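Local atomic coordinates of ferritin heavy chain (Trichoplusia ni, PDB entry 1Z6O), a protein that takes up ferrous iron and oxidises it with dioxygen, and with ferritin light chains forms the 24-subunit shell that stores it as ferric mineral. Residues S20-M25 / R81-N86; G43-F46 / V50-R53; A71-E76 / T146-E151; P97-S100 / V106-L109. One frame throughout, in Å; residues are numbered along the deposited sequence.

Contact 1 (S20-M25 / R81-N86)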
loop_
_atom_site.group_PDB
_atom_site.type_symbol
_atom_site.label_atom_id
_atom_site.label_comp_id
_atom_site.label_asym_id
_atom_site.label_seq_id
_atom_site.Cartn_x
_atom_site.Cartn_y
_atom_site.Cartn_z
ATOM N N SER M 20 15.580 -41.993 -46.590
ATOM C CA SER M 20 14.183 -42.396 -46.536
ATOM C C SER M 20 13.422 -41.595 -45.463
ATOM O O SER M 20 12.312 -41.108 -45.688
ATOM C CB SER M 20 14.095 -43.897 -46.256
ATOM O OG SER M 20 12.746 -44.280 -46.069
ATOM N N CYS M 21 14.032 -41.464 -44.299
ATOM C CA CYS M 21 13.427 -40.716 -43.199
ATOM C C CYS M 21 13.281 -39.234 -43.590
ATOM O O CYS M 21 12.222 -38.629 -43.414
ATOM C CB CYS M 21 14.308 -40.876 -41.960
ATOM S SG CYS M 21 13.753 -39.940 -40.501
ATOM N N ARG M 22 14.338 -38.653 -44.146
ATOM C CA ARG M 22 14.279 -37.256 -44.542
ATOM C C ARG M 22 13.201 -37.019 -45.601
ATOM O O ARG M 22 12.459 -36.042 -45.528
ATOM C CB ARG M 22 15.644 -36.790 -45.058
ATOM C CG ARG M 22 15.719 -35.286 -45.284
ATOM C CD ARG M 22 17.147 -34.838 -45.596
ATOM N NE ARG M 22 17.666 -35.530 -46.770
ATOM C CZ ARG M 22 18.646 -36.428 -46.745
ATOM N NH1 ARG M 22 19.240 -36.750 -45.601
ATOM N NH2 ARG M 22 19.012 -37.031 -47.868
ATOM N N ASN M 23 13.096 -37.913 -46.582
ATOM C CA ASN M 23 12.074 -37.736 -47.606
ATOM C C ASN M 23 10.667 -37.860 -47.027
ATOM O O ASN M 23 9.758 -37.157 -47.466
ATOM C CB ASN M 23 12.274 -38.734 -48.763
ATOM C CG ASN M 23 13.458 -38.354 -49.652
ATOM O OD1 ASN M 23 13.920 -37.212 -49.626
ATOM N ND2 ASN M 23 13.944 -39.303 -50.441
ATOM N N SER M 24 10.468 -38.754 -46.061
ATOM C CA SER M 24 9.143 -38.883 -45.447
ATOM C C SER M 24 8.804 -37.607 -44.674
ATOM O O SER M 24 7.649 -37.191 -44.644
ATOM C CB SER M 24 9.080 -40.080 -44.482
ATOM O OG SER M 24 9.131 -41.290 -45.202
ATOM N N MET M 25 9.805 -36.998 -44.042
ATOM C CA MET M 25 9.580 -35.749 -43.308
ATOM C C MET M 25 9.205 -34.631 -44.285
ATOM O O MET M 25 8.315 -33.828 -44.002
ATOM C CB MET M 25 10.842 -35.340 -42.537
ATOM C CG MET M 25 11.076 -36.154 -41.274
ATOM S SD MET M 25 9.956 -35.602 -39.935
ATOM C CE MET M 25 10.844 -34.097 -39.391
ATOM N N ARG M 81 18.918 -30.678 -37.298
ATOM C CA ARG M 81 19.733 -31.850 -37.642
ATOM C C ARG M 81 20.775 -31.569 -38.733
ATOM O O ARG M 81 21.533 -32.463 -39.122
ATOM C CB ARG M 81 18.824 -33.029 -38.056
ATOM C CG ARG M 81 17.989 -33.600 -36.880
ATOM C CD ARG M 81 18.886 -34.294 -35.830
ATOM N NE ARG M 81 19.495 -35.519 -36.366
ATOM C CZ ARG M 81 18.892 -36.709 -36.427
ATOM N NH1 ARG M 81 17.648 -36.870 -35.975
ATOM N NH2 ARG M 81 19.530 -37.748 -36.965
ATOM N N GLY M 82 20.816 -30.335 -39.229
ATOM C CA GLY M 82 21.816 -29.991 -40.232
ATOM C C GLY M 82 21.340 -30.083 -41.668
ATOM O O GLY M 82 22.145 -29.983 -42.597
ATOM N N GLU M 83 20.037 -30.262 -41.862
ATOM C CA GLU M 83 19.481 -30.370 -43.207
ATOM C C GLU M 83 19.024 -29.019 -43.748
ATOM O O GLU M 83 19.167 -27.986 -43.092
ATOM C CB GLU M 83 18.291 -31.337 -43.206
ATOM C CG GLU M 83 18.641 -32.758 -42.740
ATOM C CD GLU M 83 19.605 -33.469 -43.703
ATOM O OE1 GLU M 83 19.655 -33.088 -44.891
ATOM O OE2 GLU M 83 20.299 -34.418 -43.277
ATOM N N LEU M 84 18.473 -29.053 -44.958
ATOM C CA LEU M 84 17.957 -27.876 -45.644
ATOM C C LEU M 84 18.984 -26.788 -45.939
ATOM O O LEU M 84 18.685 -25.597 -45.858
ATOM C CB LEU M 84 16.746 -27.301 -44.881
ATOM C CG LEU M 84 15.579 -28.297 -44.743
ATOM C CD1 LEU M 84 14.397 -27.639 -44.024
ATOM C CD2 LEU M 84 15.143 -28.783 -46.141
ATOM N N THR M 85 20.205 -27.204 -46.268
ATOM C CA THR M 85 21.233 -26.257 -46.684
ATOM C C THR M 85 20.975 -26.020 -48.186
ATOM O O THR M 85 21.570 -25.141 -48.802
ATOM C CB THR M 85 22.642 -26.814 -46.472
ATOM O OG1 THR M 85 22.706 -28.147 -46.989
ATOM C CG2 THR M 85 22.972 -26.823 -44.974
ATOM N N ASN M 86 20.092 -26.837 -48.756
ATOM C CA ASN M 86 19.635 -26.704 -50.145
ATOM C C ASN M 86 18.293 -27.452 -50.249
ATOM O O ASN M 86 17.841 -28.036 -49.261
ATOM C CB ASN M 86 20.654 -27.263 -51.145
ATOM C CG ASN M 86 21.073 -28.670 -50.824
ATOM O OD1 ASN M 86 22.046 -28.892 -50.096
ATOM N ND2 ASN M 86 20.337 -29.639 -51.353
#

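Contact 2 (G43-F46 / V50-R53)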
loop_
_atom_site.group_PDB
_atom_site.type_symbol
_atom_site.label_atom_id
_atom_site.label_comp_id
_atom_site.label_asym_id
_atom_site.label_seq_id
_atom_site.Cartn_x
_atom_site.Cartn_y
_atom_site.Cartn_z
ATOM N N GLY M 43 -12.875 -22.264 -42.827
ATOM C CA GLY M 43 -13.109 -21.007 -42.126
ATOM C C GLY M 43 -13.839 -20.022 -43.035
ATOM O O GLY M 43 -14.776 -19.333 -42.618
ATOM N N ALA M 44 -13.409 -19.954 -44.292
ATOM C CA ALA M 44 -14.034 -19.053 -45.265
ATOM C C ALA M 44 -15.512 -19.413 -45.478
ATOM O O ALA M 44 -16.370 -18.535 -45.554
ATOM C CB ALA M 44 -13.286 -19.138 -46.609
ATOM N N HIS M 45 -15.805 -20.705 -45.587
ATOM C CA HIS M 45 -17.187 -21.140 -45.802
ATOM C C HIS M 45 -18.113 -20.728 -44.658
ATOM O O HIS M 45 -19.191 -20.181 -44.890
ATOM C CB HIS M 45 -17.250 -22.668 -45.966
ATOM C CG HIS M 45 -18.650 -23.206 -46.023
ATOM N ND1 HIS M 45 -19.403 -23.201 -47.180
ATOM C CD2 HIS M 45 -19.448 -23.718 -45.055
ATOM C CE1 HIS M 45 -20.605 -23.689 -46.922
ATOM N NE2 HIS M 45 -20.659 -24.011 -45.640
ATOM N N PHE M 46 -17.707 -20.987 -43.420
ATOM C CA PHE M 46 -18.575 -20.639 -42.303
ATOM C C PHE M 46 -18.636 -19.151 -41.997
ATOM O O PHE M 46 -19.470 -18.715 -41.202
ATOM C CB PHE M 46 -18.205 -21.471 -41.061
ATOM C CG PHE M 46 -18.543 -22.936 -41.223
ATOM C CD1 PHE M 46 -17.565 -23.856 -41.586
ATOM C CD2 PHE M 46 -19.872 -23.366 -41.121
ATOM C CE1 PHE M 46 -17.899 -25.194 -41.858
ATOM C CE2 PHE M 46 -20.226 -24.702 -41.391
ATOM C CZ PHE M 46 -19.239 -25.615 -41.760
ATOM N N VAL M 50 -24.540 -16.021 -45.676
ATOM C CA VAL M 50 -25.639 -16.977 -45.778
ATOM C C VAL M 50 -25.435 -18.261 -44.972
ATOM O O VAL M 50 -26.338 -19.086 -44.901
ATOM C CB VAL M 50 -25.942 -17.342 -47.254
ATOM C CG1 VAL M 50 -26.402 -16.086 -47.998
ATOM C CG2 VAL M 50 -24.714 -17.954 -47.926
ATOM N N VAL M 51 -24.260 -18.436 -44.368
ATOM C CA VAL M 51 -24.000 -19.623 -43.532
ATOM C C VAL M 51 -23.995 -19.107 -42.095
ATOM O O VAL M 51 -24.690 -19.628 -41.218
ATOM C CB VAL M 51 -22.645 -20.276 -43.887
ATOM C CG1 VAL M 51 -22.318 -21.396 -42.879
ATOM C CG2 VAL M 51 -22.718 -20.851 -45.311
ATOM N N ASN M 52 -23.187 -18.075 -41.869
ATOM C CA ASN M 52 -23.132 -17.376 -40.594
ATOM C C ASN M 52 -22.945 -18.218 -39.329
ATOM O O ASN M 52 -23.776 -18.173 -38.419
ATOM C CB ASN M 52 -24.408 -16.502 -40.461
ATOM C CG ASN M 52 -24.254 -15.396 -39.439
ATOM O OD1 ASN M 52 -23.249 -14.685 -39.437
ATOM N ND2 ASN M 52 -25.253 -15.232 -38.568
ATOM N N ARG M 53 -21.850 -18.968 -39.266
ATOM C CA ARG M 53 -21.537 -19.778 -38.087
ATOM C C ARG M 53 -20.145 -19.313 -37.650
ATOM O O ARG M 53 -19.137 -19.969 -37.931
ATOM C CB ARG M 53 -21.530 -21.264 -38.462
ATOM C CG ARG M 53 -22.909 -21.797 -38.886
ATOM C CD ARG M 53 -23.901 -21.733 -37.721
ATOM N NE ARG M 53 -25.200 -22.328 -38.054
ATOM C CZ ARG M 53 -26.370 -21.705 -37.912
ATOM N NH1 ARG M 53 -26.409 -20.462 -37.452
ATOM N NH2 ARG M 53 -27.502 -22.330 -38.213
#

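Contact 3 (A71-E76 / T146-E151)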
loop_
_atom_site.group_PDB
_atom_site.type_symbol
_atom_site.label_atom_id
_atom_site.label_comp_id
_atom_site.label_asym_id
_atom_site.label_seq_id
_atom_site.Cartn_x
_atom_site.Cartn_y
_atom_site.Cartn_z
ATOM N N ALA M 71 3.768 -27.539 -39.603
ATOM C CA ALA M 71 4.718 -27.556 -40.711
ATOM C C ALA M 71 6.026 -26.887 -40.269
ATOM O O ALA M 71 7.119 -27.395 -40.533
ATOM C CB ALA M 71 4.141 -26.812 -41.916
ATOM N N MET M 72 5.914 -25.746 -39.596
ATOM C CA MET M 72 7.106 -25.034 -39.133
ATOM C C MET M 72 7.928 -25.864 -38.145
ATOM O O MET M 72 9.163 -25.822 -38.177
ATOM C CB MET M 72 6.712 -23.690 -38.487
ATOM C CG MET M 72 6.173 -22.668 -39.490
ATOM S SD MET M 72 5.449 -21.148 -38.759
ATOM C CE MET M 72 6.138 -21.173 -37.071
ATOM N N LYS M 73 7.263 -26.610 -37.261
ATOM C CA LYS M 73 8.000 -27.436 -36.300
ATOM C C LYS M 73 8.804 -28.534 -36.999
ATOM O O LYS M 73 9.921 -28.842 -36.584
ATOM C CB LYS M 73 7.057 -28.090 -35.279
ATOM C CG LYS M 73 6.459 -27.116 -34.267
ATOM C CD LYS M 73 5.494 -27.832 -33.317
ATOM C CE LYS M 73 6.209 -28.913 -32.509
ATOM N NZ LYS M 73 5.308 -29.634 -31.562
ATOM N N LEU M 74 8.237 -29.136 -38.042
ATOM C CA LEU M 74 8.950 -30.192 -38.772
ATOM C C LEU M 74 10.142 -29.592 -39.510
ATOM O O LEU M 74 11.217 -30.193 -39.566
ATOM C CB LEU M 74 8.006 -30.882 -39.765
ATOM C CG LEU M 74 6.855 -31.652 -39.093
ATOM C CD1 LEU M 74 5.880 -32.137 -40.169
ATOM C CD2 LEU M 74 7.410 -32.848 -38.291
ATOM N N ILE M 75 9.948 -28.412 -40.093
ATOM C CA ILE M 75 11.041 -27.732 -40.787
ATOM C C ILE M 75 12.155 -27.403 -39.779
ATOM O O ILE M 75 13.341 -27.609 -40.064
ATOM C CB ILE M 75 10.545 -26.423 -41.460
ATOM C CG1 ILE M 75 9.646 -26.776 -42.655
ATOM C CG2 ILE M 75 11.745 -25.557 -41.904
ATOM C CD1 ILE M 75 8.853 -25.580 -43.210
ATOM N N GLU M 76 11.786 -26.890 -38.605
ATOM C CA GLU M 76 12.795 -26.567 -37.587
ATOM C C GLU M 76 13.564 -27.814 -37.156
ATOM O O GLU M 76 14.751 -27.738 -36.848
ATOM C CB GLU M 76 12.150 -25.934 -36.342
ATOM C CG GLU M 76 11.567 -24.542 -36.585
ATOM C CD GLU M 76 12.634 -23.462 -36.699
ATOM O OE1 GLU M 76 12.331 -22.390 -37.265
ATOM O OE2 GLU M 76 13.770 -23.671 -36.212
ATOM N N THR M 146 6.498 -39.230 -32.040
ATOM C CA THR M 146 5.577 -39.997 -31.215
ATOM C C THR M 146 5.044 -39.199 -30.021
ATOM O O THR M 146 3.835 -39.142 -29.791
ATOM C CB THR M 146 6.248 -41.282 -30.678
ATOM O OG1 THR M 146 6.697 -42.088 -31.776
ATOM C CG2 THR M 146 5.256 -42.094 -29.844
ATOM N N GLY M 147 5.950 -38.566 -29.282
ATOM C CA GLY M 147 5.557 -37.835 -28.087
ATOM C C GLY M 147 4.941 -36.465 -28.279
ATOM O O GLY M 147 4.196 -35.990 -27.426
ATOM N N ASP M 148 5.264 -35.810 -29.382
ATOM C CA ASP M 148 4.719 -34.486 -29.658
ATOM C C ASP M 148 3.610 -34.530 -30.700
ATOM O O ASP M 148 2.466 -34.178 -30.421
ATOM C CB ASP M 148 5.817 -33.556 -30.161
ATOM C CG ASP M 148 6.636 -32.963 -29.037
ATOM O OD1 ASP M 148 6.348 -31.809 -28.643
ATOM O OD2 ASP M 148 7.556 -33.652 -28.542
ATOM N N PHE M 149 3.950 -34.971 -31.905
ATOM C CA PHE M 149 2.963 -35.007 -32.973
ATOM C C PHE M 149 1.815 -35.978 -32.773
ATOM O O PHE M 149 0.662 -35.578 -32.909
ATOM C CB PHE M 149 3.652 -35.247 -34.319
ATOM C CG PHE M 149 4.294 -34.004 -34.876
ATOM C CD1 PHE M 149 5.429 -33.472 -34.280
ATOM C CD2 PHE M 149 3.700 -33.313 -35.929
ATOM C CE1 PHE M 149 5.965 -32.252 -34.719
ATOM C CE2 PHE M 149 4.227 -32.093 -36.373
ATOM C CZ PHE M 149 5.357 -31.566 -35.762
ATOM N N LEU M 150 2.092 -37.239 -32.444
ATOM C CA LEU M 150 0.978 -38.173 -32.251
ATOM C C LEU M 150 0.121 -37.767 -31.053
ATOM O O LEU M 150 -1.095 -37.944 -31.064
ATOM C CB LEU M 150 1.478 -39.615 -32.082
ATOM C CG LEU M 150 2.005 -40.270 -33.370
ATOM C CD1 LEU M 150 2.317 -41.761 -33.104
ATOM C CD2 LEU M 150 0.945 -40.153 -34.483
ATOM N N GLU M 151 0.748 -37.219 -30.019
ATOM C CA GLU M 151 -0.000 -36.776 -28.836
ATOM C C GLU M 151 -1.075 -35.766 -29.274
ATOM O O GLU M 151 -2.258 -35.893 -28.930
ATOM C CB GLU M 151 0.961 -36.117 -27.841
ATOM C CG GLU M 151 0.299 -35.423 -26.655
ATOM C CD GLU M 151 -0.409 -36.388 -25.726
ATOM O OE1 GLU M 151 -0.156 -37.609 -25.823
ATOM O OE2 GLU M 151 -1.211 -35.927 -24.886
#

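Contact 4 (P97-S100 / V106-L109)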
loop_
_atom_site.group_PDB
_atom_site.type_symbol
_atom_site.label_atom_id
_atom_site.label_comp_id
_atom_site.label_asym_id
_atom_site.label_seq_id
_atom_site.Cartn_x
_atom_site.Cartn_y
_atom_site.Cartn_z
ATOM N N PRO M 97 -7.391 -25.700 -52.255
ATOM C CA PRO M 97 -7.820 -26.956 -51.638
ATOM C C PRO M 97 -8.893 -27.636 -52.483
ATOM O O PRO M 97 -9.585 -26.991 -53.270
ATOM C CB PRO M 97 -8.343 -26.516 -50.266
ATOM C CG PRO M 97 -8.826 -25.135 -50.521
ATOM C CD PRO M 97 -7.762 -24.542 -51.423
ATOM N N THR M 98 -9.021 -28.938 -52.284
ATOM C CA THR M 98 -9.961 -29.791 -53.001
ATOM C C THR M 98 -11.426 -29.494 -52.731
ATOM O O THR M 98 -12.253 -29.572 -53.630
ATOM C CB THR M 98 -9.702 -31.269 -52.635
ATOM O OG1 THR M 98 -8.373 -31.624 -53.029
ATOM C CG2 THR M 98 -10.697 -32.181 -53.331
ATOM N N ARG M 99 -11.755 -29.164 -51.488
ATOM C CA ARG M 99 -13.143 -28.900 -51.141
ATOM C C ARG M 99 -13.327 -27.470 -50.660
ATOM O O ARG M 99 -12.457 -26.921 -49.981
ATOM C CB ARG M 99 -13.587 -29.903 -50.072
ATOM C CG ARG M 99 -15.093 -29.940 -49.863
ATOM C CD ARG M 99 -15.544 -31.239 -49.208
ATOM N NE ARG M 99 -16.959 -31.183 -48.848
ATOM C CZ ARG M 99 -17.547 -32.042 -48.024
ATOM N NH1 ARG M 99 -16.839 -33.030 -47.476
ATOM N NH2 ARG M 99 -18.834 -31.904 -47.733
ATOM N N SER M 100 -14.453 -26.858 -51.008
ATOM C CA SER M 100 -14.687 -25.474 -50.602
ATOM C C SER M 100 -16.061 -25.233 -49.995
ATOM O O SER M 100 -16.368 -24.120 -49.567
ATOM C CB SER M 100 -14.485 -24.539 -51.799
ATOM O OG SER M 100 -15.450 -24.808 -52.800
ATOM N N VAL M 106 -21.849 -30.509 -39.120
ATOM C CA VAL M 106 -21.515 -31.929 -38.993
ATOM C C VAL M 106 -20.617 -32.404 -40.144
ATOM O O VAL M 106 -19.612 -33.070 -39.906
ATOM C CB VAL M 106 -22.781 -32.828 -38.949
ATOM C CG1 VAL M 106 -22.377 -34.315 -39.039
ATOM C CG2 VAL M 106 -23.535 -32.593 -37.644
ATOM N N GLU M 107 -20.964 -32.071 -41.385
ATOM C CA GLU M 107 -20.132 -32.501 -42.512
ATOM C C GLU M 107 -18.715 -31.962 -42.389
ATOM O O GLU M 107 -17.750 -32.661 -42.708
ATOM C CB GLU M 107 -20.697 -32.029 -43.863
ATOM C CG GLU M 107 -21.856 -32.844 -44.407
ATOM C CD GLU M 107 -21.962 -32.776 -45.950
ATOM O OE1 GLU M 107 -21.367 -31.860 -46.597
ATOM O OE2 GLU M 107 -22.655 -33.653 -46.518
ATOM N N ALA M 108 -18.578 -30.714 -41.945
ATOM C CA ALA M 108 -17.239 -30.135 -41.802
ATOM C C ALA M 108 -16.465 -30.819 -40.680
ATOM O O ALA M 108 -15.270 -31.089 -40.824
ATOM C CB ALA M 108 -17.332 -28.620 -41.546
ATOM N N LEU M 109 -17.124 -31.091 -39.554
ATOM C CA LEU M 109 -16.436 -31.766 -38.445
ATOM C C LEU M 109 -16.004 -33.176 -38.857
ATOM O O LEU M 109 -14.909 -33.627 -38.502
ATOM C CB LEU M 109 -17.345 -31.847 -37.209
ATOM C CG LEU M 109 -17.602 -30.515 -36.487
ATOM C CD1 LEU M 109 -18.738 -30.687 -35.472
ATOM C CD2 LEU M 109 -16.312 -30.046 -35.788
HETATM O O HOH W 1 -17.887 -34.652 -44.570
#

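Contact 1 (S20-M25 / R81-N86)
Arg-22 and Glu-83 touch across 8.7 Å between their CA atoms, the nearest CA pair of a helical segment and a loop segment. The fold is the ferritin four-helix bundle. Residues 20-25 lie near the start of helix 19-47. Segment 81-86 begins the long crossover loop after helix 54-80. Helix 54-80 ends in a Schellman motif, with Gly-82 at positive phi (96°). The chain then turns and Glu-83 faces Arg-22. Next to Arg-22, Cys-21 is disulfide-bonded to Cys-130 of helix 105-132. Arg-81 points another way, with a salt bridge to Asp-138 and a cation-pi contact to Tyr-154 of a second heavy-chain subunit.

The two charged side chains cross at about a right angle. Arg-22 leaves the helix with CG anti to the backbone N (chi1 -171°), which brings CD against the carboxylate. The bend at chi3 then turns the guanidinium so that NH1 faces OE2. Glu-83 bends at chi2. The guanidinium and carboxylate planes are 24° apart, yet OE2 meets the guanidinium obliquely. The salt bridge runs from Arg-22 NH1 to Glu-83 OE2, 3.5 Å. The closest approach is made by a carbon: Arg-22 CD lies 3.1 Å from Glu-83 OE1.

Contact 2 (G43-F46 / V50-R53)
Phe-46 and Arg-53 are joined by the one hydrogen bond between the segments. Arg-53 N donates to Phe-46 O over 3.1 Å, with an N-H...O angle of 161°. The donor lies in the carbonyl plane. The bond links the last turn of helix 19-47 to the N-cap residue of the next helix.

The packing contacts centre on Val-51, whose two methyls divide the work. Val-51 CG1 is anti to the backbone N (chi1 173°) and lies 3.6 Å from Phe-46 CD2. Val-51 CG2 lies over one face of the imidazole in a CH-pi contact, 4.1 Å from the His-45 ring centroid. Val-51 CB also makes a van der Waals contact with a backbone carbonyl, 3.6 Å from His-45 O. Arg-53 adds its CB, 3.8 Å from Phe-46 CD2, and meets that ring obliquely. The two rings also touch: His-45 CD2 sits 3.6 Å above the plane of the Phe-46 ring, over its centre.

The polar ends turn to other partners. Arg-53 NE forms a salt bridge with Glu-179 of helix 175-186, and its NH1 another with Asp-184 of a neighbouring light chain. Asn-52 OD1 is hydrogen-bonded to Arg-176 of that light chain.

This is the short turn between the first two antiparallel helices of the ferritin four-helix bundle, with the short C-terminal helix and a light chain packed against it.

Contact 3 (A71-E76 / T146-E151)
Asp-148 is the first residue of 146-151 to meet the other helix. It follows Thr-146, whose OG1 is hydrogen-bonded to Val-142 O, in a helix that widens into a pi-type turn at 146-150. The carboxylate faces Lys-73 in a long salt bridge, with Lys-73 NZ 3.8 Å from Asp-148 OD1. Lys-73 bends at chi3 (61°), which carries its CE past the next residue, Phe-149, on the way to Asp-148.

Phe-149 carries most of the contact. Its ring projects from helix 139-168 toward helix 54-80 and meets two residues in different ways. Leu-74 comes over one face. Leu-74 CD2 is 3.9 Å from the Phe-149 ring centroid, 28° off the normal, which makes a CH-pi contact. Leu-74 CD2 is only 3.5 Å from Phe-149 CZ. Lys-73 comes at the edge, near the ring plane, with Lys-73 CB 3.9 Å from Phe-149 CZ. The lysine chain and the ring slide past each other in opposite directions. Ile-123 of helix 105-132 also packs on Phe-149.

Glu-151 points elsewhere: its OE1 is hydrogen-bonded to His-140 of a third heavy-chain subunit.

The axes of the two short segments run nearly antiparallel, at 161°, and 12.3 Å apart. At that spacing the Phe-149 ring, with Leu-74, spans the gap between the two helices. The side chain of Phe-149 is about 5 Å from the bound iron, and that of Leu-74 about 4 Å from the side chain of the iron ligand Glu-32. The contact puts an apolar ring and Leu-74 beside the iron site, which probably keeps this side of it apolar.

Contact 4 (P97-S100 / V106-L109)
Arg-99 reaches from the loop to Glu-107 on helix 105-132, although the nearest CA pair, Arg-99 with Ala-108, is 10.3 Å apart. Its CB points toward the helix. CG stands anti to the backbone N (chi1 -167°), and the chain runs extended from there through CD to NE. These carbons serve as a spacer and make no close contact with residues 106-109. NE is the first polar atom, and it is hydrogen-bonded to Ser-101 O, close by in the loop. That bond helps to fix how the guanidinium is turned.

Residues 97-100 lie near the end of the long crossover that, in the ferritin four-helix bundle, carries the chain from the second long helix to the third. Helix 105-132 begins a few residues later. Arg-99 O is also bonded to Gln-38 NE2, so the backbone here is held on helix 19-47. Next to Glu-107, Ala-108 packs on Phe-60 and Trp-102.

Beyond CZ the guanidinium splits its tasks. Arg-99 NH2 forms a salt bridge with Glu-107 OE1 at 2.8 Å. The oxygen comes at the edge of the guanidinium, near its plane. The two flat groups are nonetheless steeply turned, 77° apart, and the side chains cross at about a right angle. OE1 has a second donor, Lys-103 N, just ahead of the helix. Arg-99 NH1 gives a weak hydrogen bond, 3.5 Å long, to a water. The same water donates to Glu-107 O over 2.7 Å.

Contacts 1 and 2 share helix 19-47 but sit on opposite sides of the chain's centre, with their own centres 39 Å apart. Contact 3 lies between, 10 Å from that centre, and is the one beside the iron site of Glu-32, Glu-67 and His-70. It touches contact 1, where Met-25 CE packs 3.8 Å from Leu-74 CD2. Contact 4 joins contact 2 in the same way, with Phe-46 CE1 3.5 Å from Ala-108 CB. Contacts 3 and 4 do not meet; their nearest atoms are about 15 Å apart. Contacts 1, 2 and 4 lie away from the iron site, and each joins a loop to one of the long helices.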